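PDB 1UP7: 6-phospho-beta-glucosidase BglT from Thermotoga maritima, which hydrolyses cellobiose 6'-phosphate to glucose 6-phosphate and glucose, with NAD+ and a manganese ion as cofactors in each subunit. Local coordinates for residues I95-G100 with K252-I257; T107-F112 with K400-E405; Q44-D49 with K277-V282; F50-V55 with F59-S64. All blocks are in the same frame, centred on the assembly; numbering follows the deposited sequence.

In the fold
From the N terminus, contact 4 closes first: helix 41-55 turns through four residues into strand 60-63, completing a beta-alpha-beta unit of the parallel sheet. The same helix, through residues 44-49, waits for 277-282, so contact 3 spans a long loop that contains contact 4 and also contact 1, where 95-100 meets helix 250-258. Contact 2 begins inside that loop, at 107-112, but finishes near the C terminus at 400-405, and so crosses both contact 1 and contact 3. Two clusters result. Contacts 3 and 4 touch on the Rossmann side; contacts 1 and 2, joined by the Glu-405 bonds to Lys-98 and Tyr-99, lie 36 to 42 Å from them between centres.

Contact 1. Residues I95-G100 with K252-I257; sequences IPLKYG and KMFKKI
The ring of Phe-254 meets the 95-100 turn with its rim: the carbonyl oxygen of Leu-97 lies at the ring's edge, in its plane, with Leu-97 O 3.4 Å from Phe-254 CZ. Gly-100 approaches the same end of the ring obliquely, its C atom 3.4 Å from Phe-254 CE1. The side chain of Phe-254 leaves helix 250-258 with CG anti to the backbone N (chi1 176°), which carries the ring out to the turn. Leu-97 O also accepts the backbone N-H of Gly-100, so the oxygen that closes the turn is the one facing the ring. Beside the ring, Leu-97 and Ile-257 cross at about a right angle, with Leu-97 CD1 3.9 Å from Ile-257 CG2; the same CD1 is 4.3 Å from Phe-254 CE1. With an alanine in place of Phe-254, the turn would probably lose the ring that meets Leu-97 O and Gly-100, leaving Ile-257 as Leu-97's partner on helix 250-258. Behind the turn, Lys-98 and Tyr-99 both reach Glu-405 of helix 396-409, while Ile-257 also rests on Tyr-246. This surface contact thus ties the Rossmann-type part of the chain to its C-terminal family region by apolar side chains and by a ring packed on backbone atoms, with an aromatic edge, whose C-H groups are weakly positive, probably favoured next to a carbonyl oxygen.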
loop_
_atom_site.group_PDB
_atom_site.type_symbol
_atom_site.label_atom_id
_atom_site.label_comp_id
_atom_site.label_asym_id
_atom_site.label_seq_id
_atom_site.Cartn_x
_atom_site.Cartn_y
_atom_site.Cartn_z
ATOM N N ILE A 95 -7.245 34.745 -20.635
ATOM C CA ILE A 95 -7.562 35.266 -19.310
ATOM C C ILE A 95 -6.420 35.204 -18.268
ATOM O O ILE A 95 -6.229 36.204 -17.579
ATOM C CB ILE A 95 -8.919 34.610 -18.779
ATOM C CG1 ILE A 95 -10.142 35.286 -19.416
ATOM C CG2 ILE A 95 -9.016 34.588 -17.250
ATOM C CD1 ILE A 95 -11.485 34.484 -19.268
ATOM N N PRO A 96 -5.702 34.072 -18.120
ATOM C CA PRO A 96 -4.587 33.992 -17.164
ATOM C C PRO A 96 -3.461 34.966 -17.444
ATOM O O PRO A 96 -2.759 35.347 -16.507
ATOM C CB PRO A 96 -4.085 32.542 -17.302
ATOM C CG PRO A 96 -5.219 31.777 -17.914
ATOM C CD PRO A 96 -5.937 32.774 -18.786
ATOM N N LEU A 97 -3.320 35.383 -18.701
ATOM C CA LEU A 97 -2.164 36.163 -19.142
ATOM C C LEU A 97 -1.965 37.454 -18.342
ATOM O O LEU A 97 -0.876 37.722 -17.876
ATOM C CB LEU A 97 -2.294 36.452 -20.628
ATOM C CG LEU A 97 -1.607 35.529 -21.641
ATOM C CD1 LEU A 97 -1.154 34.181 -21.114
ATOM C CD2 LEU A 97 -2.368 35.404 -22.955
ATOM N N LYS A 98 -3.034 38.233 -18.153
ATOM C CA LYS A 98 -2.957 39.468 -17.368
ATOM C C LYS A 98 -2.463 39.285 -15.928
ATOM O O LYS A 98 -2.000 40.235 -15.311
ATOM C CB LYS A 98 -4.294 40.218 -17.357
ATOM C CG LYS A 98 -5.377 39.524 -16.554
ATOM C CD LYS A 98 -6.686 40.319 -16.521
ATOM C CE LYS A 98 -7.450 40.286 -17.841
ATOM N NZ LYS A 98 -7.874 38.945 -18.239
ATOM N N TYR A 99 -2.574 38.075 -15.404
ATOM C CA TYR A 99 -2.103 37.753 -14.062
ATOM C C TYR A 99 -0.662 37.293 -14.012
ATOM O O TYR A 99 -0.166 36.973 -12.938
ATOM C CB TYR A 99 -2.992 36.672 -13.437
ATOM C CG TYR A 99 -4.437 37.050 -13.369
ATOM C CD1 TYR A 99 -4.952 37.727 -12.266
ATOM C CD2 TYR A 99 -5.307 36.739 -14.421
ATOM C CE1 TYR A 99 -6.322 38.066 -12.202
ATOM C CE2 TYR A 99 -6.652 37.078 -14.381
ATOM C CZ TYR A 99 -7.156 37.741 -13.268
ATOM O OH TYR A 99 -8.499 38.086 -13.222
ATOM N N GLY A 100 0.016 37.262 -15.158
ATOM C CA GLY A 100 1.373 36.750 -15.253
ATOM C C GLY A 100 1.419 35.228 -15.225
ATOM O O GLY A 100 2.393 34.636 -14.809
ATOM N N LYS A 252 10.088 31.694 -19.893
ATOM C CA LYS A 252 10.261 31.701 -21.348
ATOM C C LYS A 252 8.916 31.459 -22.058
ATOM O O LYS A 252 8.569 32.153 -23.006
ATOM C CB LYS A 252 11.245 30.619 -21.777
ATOM C CG LYS A 252 12.001 30.894 -23.034
ATOM C CD LYS A 252 13.297 30.035 -23.112
ATOM C CE LYS A 252 14.552 30.919 -23.045
ATOM N NZ LYS A 252 15.802 30.083 -23.040
ATOM N N MET A 253 8.160 30.470 -21.601
ATOM C CA MET A 253 6.851 30.178 -22.180
ATOM C C MET A 253 5.816 31.300 -21.958
ATOM O O MET A 253 5.037 31.621 -22.875
ATOM C CB MET A 253 6.258 28.840 -21.686
ATOM C CG MET A 253 7.078 27.584 -22.097
ATOM S SD MET A 253 7.410 27.471 -23.906
ATOM C CE MET A 253 8.947 27.963 -23.941
ATOM N N PHE A 254 5.796 31.895 -20.764
ATOM C CA PHE A 254 4.897 33.003 -20.543
ATOM C C PHE A 254 5.177 34.126 -21.526
ATOM O O PHE A 254 4.210 34.684 -22.086
ATOM C CB PHE A 254 4.954 33.582 -19.133
ATOM C CG PHE A 254 4.063 34.799 -18.966
ATOM C CD1 PHE A 254 2.689 34.643 -18.687
ATOM C CD2 PHE A 254 4.574 36.077 -19.120
ATOM C CE1 PHE A 254 1.862 35.753 -18.557
ATOM C CE2 PHE A 254 3.732 37.204 -19.009
ATOM C CZ PHE A 254 2.360 37.040 -18.715
ATOM N N LYS A 255 6.453 34.487 -21.710
ATOM C CA LYS A 255 6.814 35.548 -22.641
ATOM C C LYS A 255 6.390 35.196 -24.068
ATOM O O LYS A 255 5.842 36.018 -24.797
ATOM C CB LYS A 255 8.300 35.844 -22.619
ATOM C CG LYS A 255 8.704 36.914 -23.613
ATOM C CD LYS A 255 10.157 37.351 -23.402
ATOM C CE LYS A 255 10.570 38.417 -24.429
ATOM N NZ LYS A 255 9.525 39.486 -24.624
ATOM N N LYS A 256 6.649 33.966 -24.474
ATOM C CA LYS A 256 6.245 33.531 -25.801
ATOM C C LYS A 256 4.724 33.675 -26.020
ATOM O O LYS A 256 4.258 34.218 -27.021
ATOM C CB LYS A 256 6.598 32.068 -26.030
ATOM C CG LYS A 256 6.609 31.710 -27.470
ATOM C CD LYS A 256 6.722 30.200 -27.618
ATOM C CE LYS A 256 6.913 29.792 -29.097
ATOM N NZ LYS A 256 6.269 28.437 -29.265
ATOM N N ILE A 257 3.947 33.172 -25.089
ATOM C CA ILE A 257 2.525 33.128 -25.297
ATOM C C ILE A 257 1.930 34.536 -25.283
ATOM O O ILE A 257 0.974 34.829 -26.004
ATOM C CB ILE A 257 1.820 32.275 -24.210
ATOM C CG1 ILE A 257 2.297 30.817 -24.233
ATOM C CG2 ILE A 257 0.270 32.423 -24.309
ATOM C CD1 ILE A 257 1.766 30.026 -23.022
#

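Contact 2. Residues T107-F112 with K400-E405; sequences TGVGGF and KDLLEE
Val-109 and Leu-402 mark the nearest approach of the two backbones, their CA atoms 9.2 Å apart, a spacing bridged by side chains alone. This is helix-to-helix packing: the first turn of helix 109-131, which starts just after the N-cap residue Gly-108, leans on helix 396-409 near the C terminus. Val-109 and Leu-402 reach toward each other tip to tip. Both methyls of the valine touch one branch of the leucine, with Leu-402 CD2 3.8 Å from Val-109 CG1 and 3.9 Å from Val-109 CG2. One turn further on, Phe-112 and Leu-403 cross at about a right angle. All four residues are buried, and the contact between the two segments is wholly apolar. Ile-406 extends the same face of helix 396-409 toward Val-109 and Phe-112, while Leu-387 of helix 380-389 touches both Phe-112 and Leu-403; with Tyr-367 and Thr-371 of helix 355-376 also on Phe-112, four helices share this part of the interior. On helix 396-409, Lys-400 makes a cation-pi contact with Trp-231 of the second subunit. The phenylalanine, its CG anti to the backbone N at chi1 169°, presents its rim to the leucine: Leu-403 CD1 lies near the plane of the ring, 4.0 Å from Phe-112 CE2.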
loop_
_atom_site.group_PDB
_atom_site.type_symbol
_atom_site.label_atom_id
_atom_site.label_comp_id
_atom_site.label_asym_id
_atom_site.label_seq_id
_atom_site.Cartn_x
_atom_site.Cartn_y
_atom_site.Cartn_z
ATOM N N THR A 107 -3.005 22.977 -20.110
ATOM C CA THR A 107 -2.053 23.018 -19.016
ATOM C C THR A 107 -2.292 24.206 -18.109
ATOM O O THR A 107 -2.265 25.325 -18.574
ATOM C CB THR A 107 -0.622 23.146 -19.591
ATOM O OG1 THR A 107 -0.399 22.083 -20.535
ATOM C CG2 THR A 107 0.389 22.921 -18.477
ATOM N N GLY A 108 -2.421 23.971 -16.817
ATOM C CA GLY A 108 -2.514 25.057 -15.861
ATOM C C GLY A 108 -3.924 25.612 -15.853
ATOM O O GLY A 108 -4.900 24.883 -16.071
ATOM N N VAL A 109 -4.030 26.914 -15.640
ATOM C CA VAL A 109 -5.329 27.583 -15.418
ATOM C C VAL A 109 -6.306 27.359 -16.583
ATOM O O VAL A 109 -7.481 27.097 -16.365
ATOM C CB VAL A 109 -5.159 29.091 -15.093
ATOM C CG1 VAL A 109 -6.562 29.839 -14.958
ATOM C CG2 VAL A 109 -4.339 29.274 -13.820
ATOM N N GLY A 110 -5.808 27.450 -17.808
ATOM C CA GLY A 110 -6.544 27.083 -18.996
ATOM C C GLY A 110 -7.126 25.687 -18.988
ATOM O O GLY A 110 -8.283 25.492 -19.395
ATOM N N GLY A 111 -6.348 24.712 -18.515
ATOM C CA GLY A 111 -6.820 23.344 -18.374
ATOM C C GLY A 111 -7.923 23.241 -17.326
ATOM O O GLY A 111 -8.835 22.422 -17.443
ATOM N N PHE A 112 -7.825 24.067 -16.288
ATOM C CA PHE A 112 -8.781 24.096 -15.190
ATOM C C PHE A 112 -10.159 24.571 -15.688
ATOM O O PHE A 112 -11.190 23.948 -15.386
ATOM C CB PHE A 112 -8.251 25.024 -14.103
ATOM C CG PHE A 112 -9.242 25.354 -13.007
ATOM C CD1 PHE A 112 -9.433 24.486 -11.923
ATOM C CD2 PHE A 112 -9.923 26.583 -13.022
ATOM C CE1 PHE A 112 -10.293 24.820 -10.905
ATOM C CE2 PHE A 112 -10.800 26.922 -11.997
ATOM C CZ PHE A 112 -10.990 26.046 -10.934
ATOM N N LYS A 400 -8.700 35.005 -6.318
ATOM C CA LYS A 400 -10.112 35.346 -6.332
ATOM C C LYS A 400 -10.559 36.032 -7.592
ATOM O O LYS A 400 -11.593 35.647 -8.163
ATOM C CB LYS A 400 -10.471 36.221 -5.132
ATOM C CG LYS A 400 -11.330 35.502 -4.162
ATOM C CD LYS A 400 -11.347 36.264 -2.867
ATOM C CE LYS A 400 -12.744 36.254 -2.289
ATOM N NZ LYS A 400 -13.727 35.949 -3.355
ATOM N N ASP A 401 -9.830 37.066 -8.002
ATOM C CA ASP A 401 -10.196 37.782 -9.219
ATOM C C ASP A 401 -10.117 36.843 -10.421
ATOM O O ASP A 401 -10.996 36.871 -11.272
ATOM C CB ASP A 401 -9.312 39.020 -9.436
ATOM C CG ASP A 401 -9.624 40.137 -8.470
ATOM O OD1 ASP A 401 -10.757 40.201 -7.977
ATOM O OD2 ASP A 401 -8.795 41.009 -8.149
ATOM N N LEU A 402 -9.081 36.017 -10.471
ATOM C CA LEU A 402 -8.920 35.083 -11.587
ATOM C C LEU A 402 -10.132 34.129 -11.685
ATOM O O LEU A 402 -10.728 33.962 -12.782
ATOM C CB LEU A 402 -7.599 34.277 -11.481
ATOM C CG LEU A 402 -7.392 33.133 -12.474
ATOM C CD1 LEU A 402 -7.410 33.674 -13.892
ATOM C CD2 LEU A 402 -6.079 32.346 -12.177
ATOM N N LEU A 403 -10.490 33.510 -10.549
ATOM C CA LEU A 403 -11.645 32.603 -10.519
ATOM C C LEU A 403 -12.926 33.284 -10.990
ATOM O O LEU A 403 -13.689 32.707 -11.749
ATOM C CB LEU A 403 -11.859 31.936 -9.143
ATOM C CG LEU A 403 -13.036 30.901 -9.055
ATOM C CD1 LEU A 403 -12.948 29.695 -10.018
ATOM C CD2 LEU A 403 -13.275 30.381 -7.653
ATOM N N GLU A 404 -13.131 34.525 -10.562
ATOM C CA GLU A 404 -14.305 35.298 -10.942
ATOM C C GLU A 404 -14.359 35.515 -12.430
ATOM O O GLU A 404 -15.420 35.370 -13.017
ATOM C CB GLU A 404 -14.313 36.653 -10.236
ATOM C CG GLU A 404 -15.364 36.754 -9.165
ATOM C CD GLU A 404 -14.768 36.844 -7.771
ATOM O OE1 GLU A 404 -14.417 38.001 -7.330
ATOM O OE2 GLU A 404 -14.675 35.747 -7.131
ATOM N N GLU A 405 -13.221 35.868 -13.034
ATOM C CA GLU A 405 -13.139 36.049 -14.476
ATOM C C GLU A 405 -13.482 34.758 -15.216
ATOM O O GLU A 405 -14.261 34.761 -16.183
ATOM C CB GLU A 405 -11.753 36.500 -14.876
ATOM C CG GLU A 405 -11.720 37.947 -15.305
ATOM C CD GLU A 405 -10.573 38.231 -16.249
ATOM O OE1 GLU A 405 -9.427 38.171 -15.796
ATOM O OE2 GLU A 405 -10.825 38.513 -17.427
#

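Contact 3. Residues Q44-D49 with K277-V282; sequences QKIVVD and KYRTAV
Apolar packing comes first, carried by Ile-46 and Val-47 of helix 41-55 against Tyr-278. Ile-46 crosses the tyrosine at about a right angle and lays its CG2 branch 4.1 Å from Tyr-278 CB, close to the backbone. That branch is anti to the backbone N, while chi1 of -74° sets CG1 beside the backbone N, from where CD1 reaches the guanidinium of Arg-279. Val-47 lies side by side with Tyr-278, both pointing the same way, its CG2 4.1 Å from Tyr-278 CD2 and oblique to the ring. The second kind of contact sets an aliphatic tip against a charged group: Ile-46 CD1 comes within 3.6 Å of Arg-279 NH1. The arginine chain, extended from CG to NE, runs along the surface, and its NE is engaged in a salt bridge with Glu-276. Polar bonds form the third group and frame the packing. Within helix 41-55, Lys-45 NZ forms a salt bridge with Asp-49 OD1, on its syn lone pair, at 3.2 Å. Tyr-278 OH bonds to the backbone oxygen of Ser-13, and Arg-53 NH2 donates to the carbonyl oxygens of Tyr-278 and Ala-281. The tyrosine is thereby fixed at its hydroxyl as well as at its backbone. Helix 41-55 belongs to the NAD-binding region, and the contact braces this helix of a Rossmann fold against the end of helix 263-278 from the C-terminal family region.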
loop_
_atom_site.group_PDB
_atom_site.type_symbol
_atom_site.label_atom_id
_atom_site.label_comp_id
_atom_site.label_asym_id
_atom_site.label_seq_id
_atom_site.Cartn_x
_atom_site.Cartn_y
_atom_site.Cartn_z
ATOM N N GLN A 44 -20.983 20.059 -39.347
ATOM C CA GLN A 44 -20.749 18.635 -39.462
ATOM C C GLN A 44 -21.103 18.089 -40.864
ATOM O O GLN A 44 -20.409 17.208 -41.396
ATOM C CB GLN A 44 -21.490 17.892 -38.384
ATOM C CG GLN A 44 -21.475 16.426 -38.600
ATOM C CD GLN A 44 -22.036 15.682 -37.441
ATOM O OE1 GLN A 44 -21.290 15.112 -36.651
ATOM N NE2 GLN A 44 -23.342 15.689 -37.316
ATOM N N LYS A 45 -22.160 18.630 -41.462
ATOM C CA LYS A 45 -22.648 18.150 -42.747
ATOM C C LYS A 45 -21.594 18.307 -43.855
ATOM O O LYS A 45 -21.421 17.415 -44.687
ATOM C CB LYS A 45 -23.945 18.866 -43.119
ATOM C CG LYS A 45 -24.370 18.751 -44.580
ATOM C CD LYS A 45 -25.112 17.434 -44.829
ATOM C CE LYS A 45 -25.813 17.452 -46.201
ATOM N NZ LYS A 45 -25.965 16.061 -46.738
ATOM N N ILE A 46 -20.887 19.437 -43.859
ATOM C CA ILE A 46 -19.792 19.652 -44.805
ATOM C C ILE A 46 -18.704 18.596 -44.603
ATOM O O ILE A 46 -18.260 17.975 -45.565
ATOM C CB ILE A 46 -19.187 21.084 -44.688
ATOM C CG1 ILE A 46 -20.126 22.132 -45.296
ATOM C CG2 ILE A 46 -17.804 21.173 -45.354
ATOM C CD1 ILE A 46 -20.078 23.475 -44.517
ATOM N N VAL A 47 -18.304 18.378 -43.359
ATOM C CA VAL A 47 -17.267 17.413 -43.059
ATOM C C VAL A 47 -17.686 15.980 -43.405
ATOM O O VAL A 47 -16.909 15.251 -44.019
ATOM C CB VAL A 47 -16.799 17.536 -41.590
ATOM C CG1 VAL A 47 -15.722 16.511 -41.296
ATOM C CG2 VAL A 47 -16.310 18.947 -41.310
ATOM N N VAL A 48 -18.913 15.598 -43.036
ATOM C CA VAL A 48 -19.428 14.251 -43.303
ATOM C C VAL A 48 -19.658 13.980 -44.807
ATOM O O VAL A 48 -19.459 12.845 -45.279
ATOM C CB VAL A 48 -20.651 13.911 -42.441
ATOM C CG1 VAL A 48 -21.324 12.612 -42.904
ATOM C CG2 VAL A 48 -20.219 13.799 -40.976
ATOM N N ASP A 49 -20.025 15.009 -45.570
ATOM C CA ASP A 49 -20.150 14.836 -47.013
ATOM C C ASP A 49 -18.786 14.535 -47.619
ATOM O O ASP A 49 -18.672 13.716 -48.522
ATOM C CB ASP A 49 -20.705 16.070 -47.720
ATOM C CG ASP A 49 -22.200 16.198 -47.594
ATOM O OD1 ASP A 49 -22.855 15.240 -47.136
ATOM O OD2 ASP A 49 -22.812 17.242 -47.909
ATOM N N LYS A 277 -12.013 24.204 -47.942
ATOM C CA LYS A 277 -11.433 23.143 -48.758
ATOM C C LYS A 277 -12.269 21.859 -48.700
ATOM O O LYS A 277 -12.409 21.180 -49.704
ATOM C CB LYS A 277 -10.000 22.844 -48.324
ATOM C CG LYS A 277 -8.955 23.620 -49.091
ATOM C CD LYS A 277 -7.757 23.954 -48.207
ATOM C CE LYS A 277 -6.650 24.698 -48.996
ATOM N NZ LYS A 277 -5.413 24.761 -48.161
ATOM N N TYR A 278 -12.823 21.522 -47.530
ATOM C CA TYR A 278 -13.605 20.284 -47.414
ATOM C C TYR A 278 -14.869 20.265 -48.303
ATOM O O TYR A 278 -15.399 19.200 -48.592
ATOM C CB TYR A 278 -13.979 19.965 -45.967
ATOM C CG TYR A 278 -12.852 19.572 -45.036
ATOM C CD1 TYR A 278 -11.596 19.209 -45.509
ATOM C CD2 TYR A 278 -13.052 19.603 -43.668
ATOM C CE1 TYR A 278 -10.575 18.868 -44.622
ATOM C CE2 TYR A 278 -12.058 19.284 -42.794
ATOM C CZ TYR A 278 -10.818 18.906 -43.261
ATOM O OH TYR A 278 -9.835 18.566 -42.337
ATOM N N ARG A 279 -15.333 21.438 -48.738
ATOM C CA ARG A 279 -16.479 21.560 -49.642
ATOM C C ARG A 279 -16.289 20.759 -50.932
ATOM O O ARG A 279 -17.232 20.096 -51.399
ATOM C CB ARG A 279 -16.735 23.034 -50.013
ATOM C CG ARG A 279 -17.375 23.891 -48.893
ATOM C CD ARG A 279 -18.107 25.155 -49.388
ATOM N NE ARG A 279 -18.234 26.155 -48.318
ATOM C CZ ARG A 279 -19.279 26.276 -47.475
ATOM N NH1 ARG A 279 -20.335 25.465 -47.558
ATOM N NH2 ARG A 279 -19.262 27.225 -46.538
ATOM N N THR A 280 -15.081 20.843 -51.518
ATOM C CA THR A 280 -14.764 20.165 -52.788
ATOM C C THR A 280 -13.663 19.104 -52.727
ATOM O O THR A 280 -13.479 18.377 -53.685
ATOM C CB THR A 280 -14.363 21.162 -53.911
ATOM O OG1 THR A 280 -13.251 21.959 -53.474
ATOM C CG2 THR A 280 -15.472 22.169 -54.205
ATOM N N ALA A 281 -12.917 19.014 -51.632
ATOM C CA ALA A 281 -11.762 18.115 -51.582
ATOM C C ALA A 281 -12.104 16.662 -51.963
ATOM O O ALA A 281 -13.151 16.128 -51.559
ATOM C CB ALA A 281 -11.117 18.172 -50.205
ATOM N N VAL A 282 -11.214 16.035 -52.737
ATOM C CA VAL A 282 -11.304 14.599 -53.029
ATOM C C VAL A 282 -10.337 13.793 -52.157
ATOM O O VAL A 282 -10.488 12.571 -51.975
ATOM C CB VAL A 282 -11.069 14.265 -54.547
ATOM C CG1 VAL A 282 -12.278 14.668 -55.390
ATOM C CG2 VAL A 282 -9.795 14.927 -55.099
#

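Contact 4. Residues F50-V55 with F59-S64; sequences FVKRLV and FKVLIS
Val-55 stands over the ring of Phe-59, the two side chains crossing at about a right angle. Its CG1 makes a CH-pi contact, 4.1 Å from the Phe-59 ring centroid and 22° off the normal, displaced toward the rim. The second branch lies beyond the rim, with Val-55 CG2 3.8 Å from Phe-59 CE1. Phe-59 takes the crowded position, CG between its backbone N and carbonyl carbon (chi1 44°), and this folds the ring back beneath the valine. Val-55 CG1 also sits 3.5 Å from Phe-59 O, so the valine packs on the backbone as well as on the ring. Val-61, two residues along, points its side chain at the helix and splits its methyls between two partners. Its CG2 meets Val-55 CG2 at 4.0 Å, while its CG1 touches Lys-52 CG at 3.9 Å. The lysine crosses Val-61 obliquely, using the aliphatic part of its chain. Val-51 CG1 adds a looser contact to Val-61 CG1. An alanine in place of Val-55 would remove both methyls, and would probably cost the Phe-59 ring its CH-pi partner and thin the packing on Val-61 CG2, opening a gap between helix and strand. The short segments of helix 41-55 and strand 60-63 run antiparallel, at 170° and 9.3 Å between axes, as expected for the helix and second strand of a beta-alpha-beta crossover. Strand 60-63 is outermost in the parallel sheet of this chain, bonded to strand 33-37, and Val-51 and Val-55 also touch Val-19 of the neighbouring helix 15-25.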
loop_
_atom_site.group_PDB
_atom_site.type_symbol
_atom_site.label_atom_id
_atom_site.label_comp_id
_atom_site.label_asym_id
_atom_site.label_seq_id
_atom_site.Cartn_x
_atom_site.Cartn_y
_atom_site.Cartn_z
ATOM N N PHE A 50 -17.753 15.223 -47.134
ATOM C CA PHE A 50 -16.383 14.927 -47.531
ATOM C C PHE A 50 -15.993 13.498 -47.097
ATOM O O PHE A 50 -15.445 12.741 -47.900
ATOM C CB PHE A 50 -15.419 16.005 -46.998
ATOM C CG PHE A 50 -13.946 15.738 -47.257
ATOM C CD1 PHE A 50 -13.488 15.283 -48.488
ATOM C CD2 PHE A 50 -13.008 16.000 -46.267
ATOM C CE1 PHE A 50 -12.115 15.063 -48.720
ATOM C CE2 PHE A 50 -11.641 15.795 -46.499
ATOM C CZ PHE A 50 -11.200 15.313 -47.724
ATOM N N VAL A 51 -16.319 13.129 -45.861
ATOM C CA VAL A 51 -16.105 11.770 -45.366
ATOM C C VAL A 51 -16.695 10.699 -46.281
ATOM O O VAL A 51 -15.996 9.723 -46.610
ATOM C CB VAL A 51 -16.625 11.572 -43.899
ATOM C CG1 VAL A 51 -16.633 10.081 -43.514
ATOM C CG2 VAL A 51 -15.788 12.353 -42.942
ATOM N N LYS A 52 -17.954 10.895 -46.699
ATOM C CA LYS A 52 -18.649 9.960 -47.592
ATOM C C LYS A 52 -17.898 9.778 -48.898
ATOM O O LYS A 52 -17.872 8.681 -49.471
ATOM C CB LYS A 52 -20.075 10.431 -47.905
ATOM C CG LYS A 52 -21.090 10.203 -46.793
ATOM C CD LYS A 52 -22.502 10.386 -47.302
ATOM C CE LYS A 52 -23.526 10.251 -46.166
ATOM N NZ LYS A 52 -24.055 11.549 -45.583
ATOM N N ARG A 53 -17.307 10.861 -49.385
ATOM C CA ARG A 53 -16.512 10.830 -50.614
ATOM C C ARG A 53 -15.247 9.968 -50.411
ATOM O O ARG A 53 -14.835 9.253 -51.318
ATOM C CB ARG A 53 -16.119 12.241 -51.014
ATOM C CG ARG A 53 -16.636 12.740 -52.345
ATOM C CD ARG A 53 -17.155 14.178 -52.376
ATOM N NE ARG A 53 -16.192 15.183 -51.914
ATOM C CZ ARG A 53 -16.488 16.195 -51.075
ATOM N NH1 ARG A 53 -17.705 16.359 -50.599
ATOM N NH2 ARG A 53 -15.555 17.060 -50.720
ATOM N N LEU A 54 -14.641 10.023 -49.222
ATOM C CA LEU A 54 -13.455 9.215 -48.926
ATOM C C LEU A 54 -13.760 7.749 -48.634
ATOM O O LEU A 54 -12.937 6.878 -48.929
ATOM C CB LEU A 54 -12.632 9.764 -47.734
ATOM C CG LEU A 54 -12.074 11.188 -47.767
ATOM C CD1 LEU A 54 -11.931 11.716 -46.365
ATOM C CD2 LEU A 54 -10.759 11.287 -48.551
ATOM N N VAL A 55 -14.917 7.489 -48.031
ATOM C CA VAL A 55 -15.282 6.150 -47.618
ATOM C C VAL A 55 -15.635 5.249 -48.791
ATOM O O VAL A 55 -15.411 4.051 -48.731
ATOM C CB VAL A 55 -16.373 6.167 -46.537
ATOM C CG1 VAL A 55 -16.929 4.779 -46.298
ATOM C CG2 VAL A 55 -15.804 6.760 -45.278
ATOM N N PHE A 59 -18.030 1.367 -45.591
ATOM C CA PHE A 59 -19.015 1.143 -44.535
ATOM C C PHE A 59 -20.067 2.241 -44.610
ATOM O O PHE A 59 -19.872 3.244 -45.308
ATOM C CB PHE A 59 -18.371 1.084 -43.140
ATOM C CG PHE A 59 -17.328 2.148 -42.875
ATOM C CD1 PHE A 59 -17.682 3.488 -42.709
ATOM C CD2 PHE A 59 -15.981 1.805 -42.759
ATOM C CE1 PHE A 59 -16.689 4.480 -42.432
ATOM C CE2 PHE A 59 -14.991 2.794 -42.454
ATOM C CZ PHE A 59 -15.358 4.124 -42.300
ATOM N N LYS A 60 -21.183 2.038 -43.914
ATOM C CA LYS A 60 -22.260 3.018 -43.876
ATOM C C LYS A 60 -21.832 4.236 -43.055
ATOM O O LYS A 60 -21.235 4.091 -41.989
ATOM C CB LYS A 60 -23.525 2.374 -43.316
ATOM C CG LYS A 60 -24.298 1.539 -44.319
ATOM C CD LYS A 60 -25.514 0.753 -43.676
ATOM C CE LYS A 60 -26.368 1.597 -42.664
ATOM N NZ LYS A 60 -27.554 2.340 -43.277
ATOM N N VAL A 61 -22.107 5.424 -43.578
ATOM C CA VAL A 61 -21.833 6.676 -42.877
ATOM C C VAL A 61 -23.157 7.365 -42.534
ATOM O O VAL A 61 -23.948 7.670 -43.425
ATOM C CB VAL A 61 -21.001 7.618 -43.752
ATOM C CG1 VAL A 61 -20.805 8.971 -43.073
ATOM C CG2 VAL A 61 -19.664 6.972 -44.155
ATOM N N LEU A 62 -23.391 7.610 -41.249
ATOM C CA LEU A 62 -24.668 8.145 -40.797
ATOM C C LEU A 62 -24.524 9.386 -39.929
ATOM O O LEU A 62 -23.536 9.559 -39.231
ATOM C CB LEU A 62 -25.449 7.054 -40.043
ATOM C CG LEU A 62 -25.625 5.724 -40.786
ATOM C CD1 LEU A 62 -26.073 4.596 -39.845
ATOM C CD2 LEU A 62 -26.580 5.895 -41.982
ATOM N N ILE A 63 -25.538 10.245 -39.975
ATOM C CA ILE A 63 -25.640 11.342 -39.033
ATOM C C ILE A 63 -26.838 11.094 -38.112
ATOM O O ILE A 63 -27.917 10.765 -38.579
ATOM C CB ILE A 63 -25.745 12.697 -39.799
ATOM C CG1 ILE A 63 -24.421 12.996 -40.550
ATOM C CG2 ILE A 63 -26.083 13.835 -38.830
ATOM C CD1 ILE A 63 -24.486 14.161 -41.530
ATOM N N SER A 64 -26.618 11.210 -36.806
ATOM C CA SER A 64 -27.696 11.208 -35.853
ATOM C C SER A 64 -27.959 12.630 -35.361
ATOM O O SER A 64 -27.011 13.367 -35.017
ATOM C CB SER A 64 -27.352 10.313 -34.695
ATOM O OG SER A 64 -28.312 10.439 -33.682
#